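Long-range contacts in NADP-dependent 2-hydroxyacid dehydrogenase (Rhizobium etli, PDB 4XCV), which probably catalyses the NADPH-dependent interconversion of 2-oxoacids and 2-hydroxyacids, binding its cofactor in a Rossmann-type domain: residues Pro6-Asp11 with Thr25-Arg30; Ile167-Thr172 with Gly185-Phe190. One frame throughout, in Å; residues are numbered along the deposited sequence.

Both contacts join a strand of a parallel sheet to a segment that follows 13 or 14 residues later, after a helix in interaction 1 and a strand in interaction 2. Interaction 1 packs strand 8-12, in the five-stranded sheet, against the loop that leads from helix 16-23 into strand 32-34. Interaction 2 belongs to the seven-stranded sheet of the NAD binding domain, and its segment 167-172 supplies Trp169, Ser170, Arg171 and Thr172 to the NADPH pocket. The centres of the two lie 42 Å apart, on opposite sides of the centre of the chain, with nearest atoms about 26 Å apart. Of the two it is interaction 2 that meets the cofactor.

Interaction 1. Residues Pro6-Asp11 with Thr25-Arg30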
loop_
_atom_site.group_PDB
_atom_site.type_symbol
_atom_site.label_atom_id
_atom_site.label_comp_id
_atom_site.label_asym_id
_atom_site.label_seq_id
_atom_site.Cartn_x
_atom_site.Cartn_y
_atom_site.Cartn_z
ATOM N N PRO A 6 -24.388 17.700 35.226
ATOM C CA PRO A 6 -23.090 17.827 35.911
ATOM C C PRO A 6 -21.901 17.648 34.968
ATOM O O PRO A 6 -22.030 16.990 33.920
ATOM C CB PRO A 6 -23.119 16.705 36.937
ATOM C CG PRO A 6 -24.150 15.778 36.470
ATOM C CD PRO A 6 -25.154 16.537 35.681
ATOM N N PRO A 7 -20.739 18.213 35.322
ATOM C CA PRO A 7 -19.592 18.075 34.458
ATOM C C PRO A 7 -19.112 16.612 34.392
ATOM O O PRO A 7 -19.383 15.804 35.273
ATOM C CB PRO A 7 -18.533 18.954 35.130
ATOM C CG PRO A 7 -18.967 19.061 36.529
ATOM C CD PRO A 7 -20.472 19.069 36.470
ATOM N N VAL A 8 -18.418 16.299 33.293
ATOM C CA VAL A 8 -17.832 14.974 33.048
ATOM C C VAL A 8 -16.487 14.849 33.753
ATOM O O VAL A 8 -15.670 15.740 33.669
ATOM C CB VAL A 8 -17.630 14.784 31.546
ATOM C CG1 VAL A 8 -16.895 13.484 31.215
ATOM C CG2 VAL A 8 -18.947 14.883 30.796
ATOM N N LEU A 9 -16.294 13.757 34.476
ATOM C CA LEU A 9 -15.006 13.504 35.140
ATOM C C LEU A 9 -14.003 13.012 34.100
ATOM O O LEU A 9 -14.308 12.097 33.349
ATOM C CB LEU A 9 -15.210 12.475 36.217
ATOM C CG LEU A 9 -14.071 12.053 37.123
ATOM C CD1 LEU A 9 -14.659 11.373 38.338
ATOM C CD2 LEU A 9 -13.112 11.100 36.428
ATOM N N VAL A 10 -12.817 13.611 34.103
ATOM C CA VAL A 10 -11.772 13.252 33.138
ATOM C C VAL A 10 -10.492 12.953 33.906
ATOM O O VAL A 10 -9.948 13.826 34.594
ATOM C CB VAL A 10 -11.527 14.395 32.127
ATOM C CG1 VAL A 10 -10.404 14.063 31.147
ATOM C CG2 VAL A 10 -12.822 14.757 31.410
ATOM N N ASP A 11 -10.036 11.703 33.795
ATOM C CA ASP A 11 -8.775 11.276 34.422
ATOM C C ASP A 11 -8.007 10.468 33.404
ATOM O O ASP A 11 -8.143 9.224 33.345
ATOM C CB ASP A 11 -9.018 10.433 35.662
ATOM C CG ASP A 11 -7.727 9.988 36.349
ATOM O OD1 ASP A 11 -6.585 10.351 35.963
ATOM O OD2 ASP A 11 -7.847 9.228 37.322
ATOM N N THR A 25 -12.817 23.425 25.073
ATOM C CA THR A 25 -13.937 23.456 24.118
ATOM C C THR A 25 -14.825 22.206 24.170
ATOM O O THR A 25 -15.789 22.101 23.398
ATOM C CB THR A 25 -13.454 23.665 22.677
ATOM O OG1 THR A 25 -12.516 22.674 22.266
ATOM C CG2 THR A 25 -12.835 25.084 22.550
ATOM N N ALA A 26 -14.522 21.293 25.064
ATOM C CA ALA A 26 -15.263 20.045 25.154
ATOM C C ALA A 26 -16.413 20.154 26.143
ATOM O O ALA A 26 -16.400 20.907 27.131
ATOM C CB ALA A 26 -14.371 18.910 25.602
ATOM N N PHE A 27 -17.404 19.297 25.931
ATOM C CA PHE A 27 -18.508 19.185 26.873
ATOM C C PHE A 27 -19.148 20.533 27.164
ATOM O O PHE A 27 -19.363 20.892 28.346
ATOM C CB PHE A 27 -18.020 18.529 28.181
ATOM C CG PHE A 27 -17.355 17.185 27.975
ATOM C CD1 PHE A 27 -18.028 16.121 27.396
ATOM C CD2 PHE A 27 -16.031 16.976 28.381
ATOM C CE1 PHE A 27 -17.396 14.905 27.176
ATOM C CE2 PHE A 27 -15.420 15.773 28.183
ATOM C CZ PHE A 27 -16.088 14.739 27.581
ATOM N N ALA A 28 -19.422 21.335 26.120
ATOM C CA ALA A 28 -19.688 22.761 26.377
ATOM C C ALA A 28 -20.962 23.048 27.145
ATOM O O ALA A 28 -21.120 24.151 27.696
ATOM C CB ALA A 28 -19.682 23.565 25.080
ATOM N N ASP A 29 -21.878 22.098 27.199
ATOM C CA ASP A 29 -23.097 22.271 27.990
ATOM C C ASP A 29 -22.963 21.962 29.462
ATOM O O ASP A 29 -23.921 22.175 30.220
ATOM C CB ASP A 29 -24.265 21.469 27.392
ATOM C CG ASP A 29 -24.024 19.954 27.389
ATOM O OD1 ASP A 29 -22.852 19.522 27.559
ATOM O OD2 ASP A 29 -25.000 19.192 27.121
ATOM N N ARG A 30 -21.821 21.426 29.880
ATOM C CA ARG A 30 -21.692 20.975 31.254
ATOM C C ARG A 30 -20.314 21.139 31.903
ATOM O O ARG A 30 -20.225 21.184 33.089
ATOM C CB ARG A 30 -22.170 19.528 31.376
ATOM C CG ARG A 30 -21.347 18.546 30.564
ATOM C CD ARG A 30 -22.075 17.232 30.425
ATOM N NE ARG A 30 -23.193 17.355 29.502
ATOM C CZ ARG A 30 -24.188 16.490 29.410
ATOM N NH1 ARG A 30 -24.278 15.449 30.192
ATOM N NH2 ARG A 30 -25.117 16.700 28.508
HETATM O O HOH W 1 -23.190 14.794 32.922
#
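Val8 lays its CG2 methyl on the ring of Phe27, 3.9 Å from the ring centroid and only 17° off the ring normal, a CH-pi contact over the face. With CG1 anti to the backbone N (chi1 174°), the valine spreads both branches over the aromatic group: CG2 serves the CD1 side, while CG1 lies 3.9 Å from Phe27 CZ. A beta-branched residue fits here because it offers two methyls close to the strand backbone. Val10 adds a looser touch, its CG2 4.3 Å from Phe27 CE2 and oblique to the ring.

Phe27 turns inward from a backbone in the left-handed helical conformation, and its carbonyl accepts a hydrogen bond from Arg30 N. This tight bend brings Phe27 and Arg30 to the same strand. Arginine pairs a long apolar stem with a polar head, and both are used. Arg30 CD lies 3.9 Å from Val8 CG2 and 3.5 Å from Pro6 O, and a bend at chi3 (73°) turns the guanidinium toward Asp29. Arg30 NE bonds to Asp29 OD1 and Arg30 NH2 to Asp29 OD2, each at 2.9 Å, a side-on grip in which both oxygens are met from above the carboxylate plane. Arg30 NH1 donates to a water that in turn donates to Pro6 O, and it also forms a salt bridge with Glu305, so the head is fixed on several sides. Pro7 rests its CA against Arg30 O.

Strand 8-12, helix 16-23 and the adjacent parallel strand 32-34 form a beta-alpha-beta crossover, with 25-30 in its return loop; Val8 makes backbone hydrogen bonds with Gly31 and Ile33. Strand 50-54 flanks the other edge of strand 8-12, and helix 292-305 packs on Phe27 through Val297 and on Arg30 through Ile301.

Interaction 2. Residues Ile167-Thr172 with Gly185-Phe190; sequences IGWSRT and GELDRF. With NDP (NADPH dihydro-nicotinamide-adenine-dinucleotide phosphate), chain B.
Trp169 sits with its indole between Leu187 and the adenine of NADPH. Leu187 CD1 lies over one face, 4.2 Å from the centroid of the six-membered ring and displaced toward the rim, whereas C2A of NADPH lies over the opposite face, 3.3 Å from Trp169 CZ3. The indole is carried out from the strand by a chi1 of 178°, which sets CG anti to the backbone N. Only a broad, flat side chain can meet protein on one face and cofactor on the other in this way. Trp169 NE1 passes 3.5 Å from Leu187 CA, and its hydrogen bond to Ala184 O satisfies this buried polar atom and should restrain rotation of the ring.

Phe190 turns a ring face to Trp169 CB, which stands almost squarely above the ring centre, 3.5 Å from the centroid and 7° off the normal, while the Phe190 ring and the five-membered ring of Trp169 are inclined obliquely, their planes at 32°. Ile167 comes to the same phenyl group obliquely, CG1 3.7 Å from Phe190 CE1.

The strand belongs to the Rossmann-type domain, in which the second strand of the nucleotide-binding unit, here 165-169, ends beside the adenosine ribose. Past its end the backbone meets the 2'-phosphate that distinguishes NADPH from NADH: Thr172 N donates to O1X of NADPH at 2.9 Å, nearly straight, and Arg171 N makes a weak bond to O2B of NADPH. Ser170 OG donates to Thr172 O, lying above that carbonyl's plane, and so ties the two residues together.

Glu186 occupies the N-cap position of helix 187-192, whose first turn presents Leu187 and Phe190 to the strand. Met146 of the neighbouring strand 142-146 touches Trp169, Leu187 and Phe190, and Phe182 of strand 180-182 packs against both aromatic residues.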
loop_
_atom_site.group_PDB
_atom_site.type_symbol
_atom_site.label_atom_id
_atom_site.label_comp_id
_atom_site.label_asym_id
_atom_site.label_seq_id
_atom_site.Cartn_x
_atom_site.Cartn_y
_atom_site.Cartn_z
ATOM N N ILE A 167 -7.838 -14.606 4.392
ATOM C CA ILE A 167 -8.617 -15.469 5.284
ATOM C C ILE A 167 -8.652 -14.786 6.651
ATOM O O ILE A 167 -7.822 -13.917 6.931
ATOM C CB ILE A 167 -8.066 -16.898 5.358
ATOM C CG1 ILE A 167 -6.648 -16.943 5.912
ATOM C CG2 ILE A 167 -8.123 -17.513 3.980
ATOM C CD1 ILE A 167 -6.040 -18.335 6.066
ATOM N N GLY A 168 -9.619 -15.155 7.503
ATOM C CA GLY A 168 -9.731 -14.527 8.815
ATOM C C GLY A 168 -9.986 -15.494 9.929
ATOM O O GLY A 168 -10.477 -16.611 9.741
ATOM N N TRP A 169 -9.637 -15.030 11.125
ATOM C CA TRP A 169 -9.772 -15.817 12.328
ATOM C C TRP A 169 -10.291 -14.884 13.434
ATOM O O TRP A 169 -9.824 -13.766 13.595
ATOM C CB TRP A 169 -8.410 -16.403 12.696
ATOM C CG TRP A 169 -8.369 -17.220 13.966
ATOM C CD1 TRP A 169 -8.682 -18.552 14.080
ATOM C CD2 TRP A 169 -7.948 -16.812 15.270
ATOM N NE1 TRP A 169 -8.445 -18.992 15.360
ATOM C CE2 TRP A 169 -7.993 -17.941 16.110
ATOM C CE3 TRP A 169 -7.483 -15.622 15.820
ATOM C CZ2 TRP A 169 -7.596 -17.909 17.450
ATOM C CZ3 TRP A 169 -7.081 -15.609 17.124
ATOM C CH2 TRP A 169 -7.137 -16.725 17.931
ATOM N N SER A 170 -11.262 -15.381 14.179
ATOM C CA SER A 170 -11.830 -14.626 15.316
ATOM C C SER A 170 -12.424 -15.586 16.288
ATOM O O SER A 170 -12.489 -16.778 16.039
ATOM C CB SER A 170 -12.837 -13.600 14.834
ATOM O OG SER A 170 -13.859 -14.152 14.044
ATOM N N ARG A 171 -12.833 -15.085 17.444
ATOM C CA ARG A 171 -13.290 -15.967 18.514
ATOM C C ARG A 171 -14.537 -16.729 18.095
ATOM O O ARG A 171 -14.659 -17.969 18.315
ATOM C CB ARG A 171 -13.514 -15.121 19.798
ATOM C CG ARG A 171 -13.606 -15.933 21.053
ATOM C CD ARG A 171 -13.526 -15.041 22.305
ATOM N NE ARG A 171 -14.648 -14.094 22.416
ATOM C CZ ARG A 171 -15.834 -14.314 22.969
ATOM N NH1 ARG A 171 -16.126 -15.482 23.519
ATOM N NH2 ARG A 171 -16.759 -13.347 22.971
ATOM N N THR A 172 -15.480 -16.020 17.521
ATOM C CA THR A 172 -16.640 -16.579 16.838
ATOM C C THR A 172 -16.475 -16.375 15.362
ATOM O O THR A 172 -16.186 -15.271 14.905
ATOM C CB THR A 172 -17.935 -15.893 17.329
ATOM O OG1 THR A 172 -18.092 -16.182 18.714
ATOM C CG2 THR A 172 -19.135 -16.414 16.613
ATOM N N GLY A 185 -11.023 -22.273 17.698
ATOM C CA GLY A 185 -10.431 -23.574 17.795
ATOM C C GLY A 185 -9.731 -24.033 16.554
ATOM O O GLY A 185 -8.978 -25.010 16.620
ATOM N N GLU A 186 -9.936 -23.358 15.423
ATOM C CA GLU A 186 -9.336 -23.721 14.166
ATOM C C GLU A 186 -8.030 -22.996 13.894
ATOM O O GLU A 186 -7.557 -22.895 12.730
ATOM C CB GLU A 186 -10.327 -23.445 13.026
ATOM C CG GLU A 186 -11.639 -24.166 13.204
ATOM C CD GLU A 186 -12.570 -23.914 12.050
ATOM O OE1 GLU A 186 -13.140 -22.813 11.918
ATOM O OE2 GLU A 186 -12.761 -24.877 11.270
ATOM N N LEU A 187 -7.424 -22.447 14.956
ATOM C CA LEU A 187 -6.193 -21.682 14.827
ATOM C C LEU A 187 -5.108 -22.400 14.034
ATOM O O LEU A 187 -4.500 -21.831 13.130
ATOM C CB LEU A 187 -5.722 -21.344 16.253
ATOM C CG LEU A 187 -4.362 -20.629 16.313
ATOM C CD1 LEU A 187 -4.395 -19.302 15.642
ATOM C CD2 LEU A 187 -3.949 -20.500 17.778
ATOM N N ASP A 188 -4.829 -23.660 14.337
ATOM C CA ASP A 188 -3.719 -24.334 13.659
ATOM C C ASP A 188 -3.941 -24.466 12.146
ATOM O O ASP A 188 -3.025 -24.273 11.319
ATOM C CB ASP A 188 -3.402 -25.713 14.268
ATOM C CG ASP A 188 -2.851 -25.628 15.683
ATOM O OD1 ASP A 188 -2.618 -24.523 16.181
ATOM O OD2 ASP A 188 -2.675 -26.723 16.294
ATOM N N ARG A 189 -5.170 -24.781 11.749
ATOM C CA ARG A 189 -5.492 -24.856 10.350
ATOM C C ARG A 189 -5.325 -23.503 9.661
ATOM O O ARG A 189 -4.844 -23.419 8.529
ATOM C CB ARG A 189 -6.940 -25.334 10.219
ATOM C CG ARG A 189 -7.391 -25.449 8.826
ATOM C CD ARG A 189 -8.806 -25.959 8.829
ATOM N NE ARG A 189 -9.271 -25.933 7.481
ATOM C CZ ARG A 189 -10.494 -26.218 7.131
ATOM N NH1 ARG A 189 -11.380 -26.557 8.054
ATOM N NH2 ARG A 189 -10.819 -26.134 5.848
ATOM N N PHE A 190 -5.802 -22.466 10.319
ATOM C CA PHE A 190 -5.716 -21.109 9.789
ATOM C C PHE A 190 -4.257 -20.723 9.643
ATOM O O PHE A 190 -3.873 -20.208 8.600
ATOM C CB PHE A 190 -6.459 -20.166 10.737
ATOM C CG PHE A 190 -6.131 -18.706 10.583
ATOM C CD1 PHE A 190 -6.828 -17.878 9.697
ATOM C CD2 PHE A 190 -5.114 -18.121 11.352
ATOM C CE1 PHE A 190 -6.498 -16.523 9.624
ATOM C CE2 PHE A 190 -4.814 -16.781 11.261
ATOM C CZ PHE A 190 -5.502 -15.996 10.392
HETATM P PA NDP B . -12.914 -5.279 18.192
HETATM O O1A NDP B . -13.885 -4.624 17.259
HETATM O O2A NDP B . -13.274 -5.497 19.647
HETATM O O5B NDP B . -12.517 -6.680 17.530
HETATM C C5B NDP B . -11.710 -7.598 18.274
HETATM C C4B NDP B . -11.570 -8.847 17.436
HETATM O O4B NDP B . -10.662 -9.719 18.104
HETATM C C3B NDP B . -12.884 -9.574 17.271
HETATM O O3B NDP B . -12.971 -10.151 15.952
HETATM C C2B NDP B . -12.751 -10.645 18.321
HETATM O O2B NDP B . -13.511 -11.858 18.067
HETATM C C1B NDP B . -11.263 -10.972 18.227
HETATM N N9A NDP B . -10.747 -11.667 19.408
HETATM C C8A NDP B . -10.749 -11.174 20.662
HETATM N N7A NDP B . -10.289 -12.138 21.519
HETATM C C5A NDP B . -10.046 -13.247 20.757
HETATM C C6A NDP B . -9.641 -14.547 21.053
HETATM N N6A NDP B . -9.316 -14.909 22.295
HETATM N N1A NDP B . -9.533 -15.417 20.042
HETATM C C2A NDP B . -9.827 -15.050 18.776
HETATM N N3A NDP B . -10.236 -13.822 18.414
HETATM C C4A NDP B . -10.325 -12.951 19.442
HETATM O O3 NDP B . -11.519 -4.479 18.189
HETATM P PN NDP B . -10.903 -3.505 17.068
HETATM O O1N NDP B . -10.912 -4.258 15.780
HETATM O O2N NDP B . -11.573 -2.214 17.067
HETATM O O5D NDP B . -9.448 -3.285 17.637
HETATM C C5D NDP B . -8.587 -4.402 17.899
HETATM C C4D NDP B . -7.462 -3.895 18.810
HETATM O O4D NDP B . -6.590 -3.041 18.082
HETATM C C3D NDP B . -7.898 -3.046 19.971
HETATM O O3D NDP B . -8.322 -3.853 21.084
HETATM C C2D NDP B . -6.671 -2.208 20.292
HETATM O O2D NDP B . -5.909 -2.854 21.340
HETATM C C1D NDP B . -5.851 -2.266 19.037
HETATM N N1N NDP B . -5.573 -0.979 18.394
HETATM C C2N NDP B . -4.288 -0.625 18.074
HETATM C C3N NDP B . -3.993 0.598 17.574
HETATM C C7N NDP B . -2.659 0.982 17.190
HETATM O O7N NDP B . -2.434 2.211 17.095
HETATM N N7N NDP B . -1.700 0.118 16.911
HETATM C C4N NDP B . -5.079 1.559 17.286
HETATM C C5N NDP B . -6.398 1.058 17.631
HETATM C C6N NDP B . -6.645 -0.112 18.176
HETATM P P2B NDP B . -15.124 -11.778 17.921
HETATM O O1X NDP B . -15.578 -13.201 17.933
HETATM O O2X NDP B . -15.605 -10.974 19.117
HETATM O O3X NDP B . -15.406 -11.038 16.678
#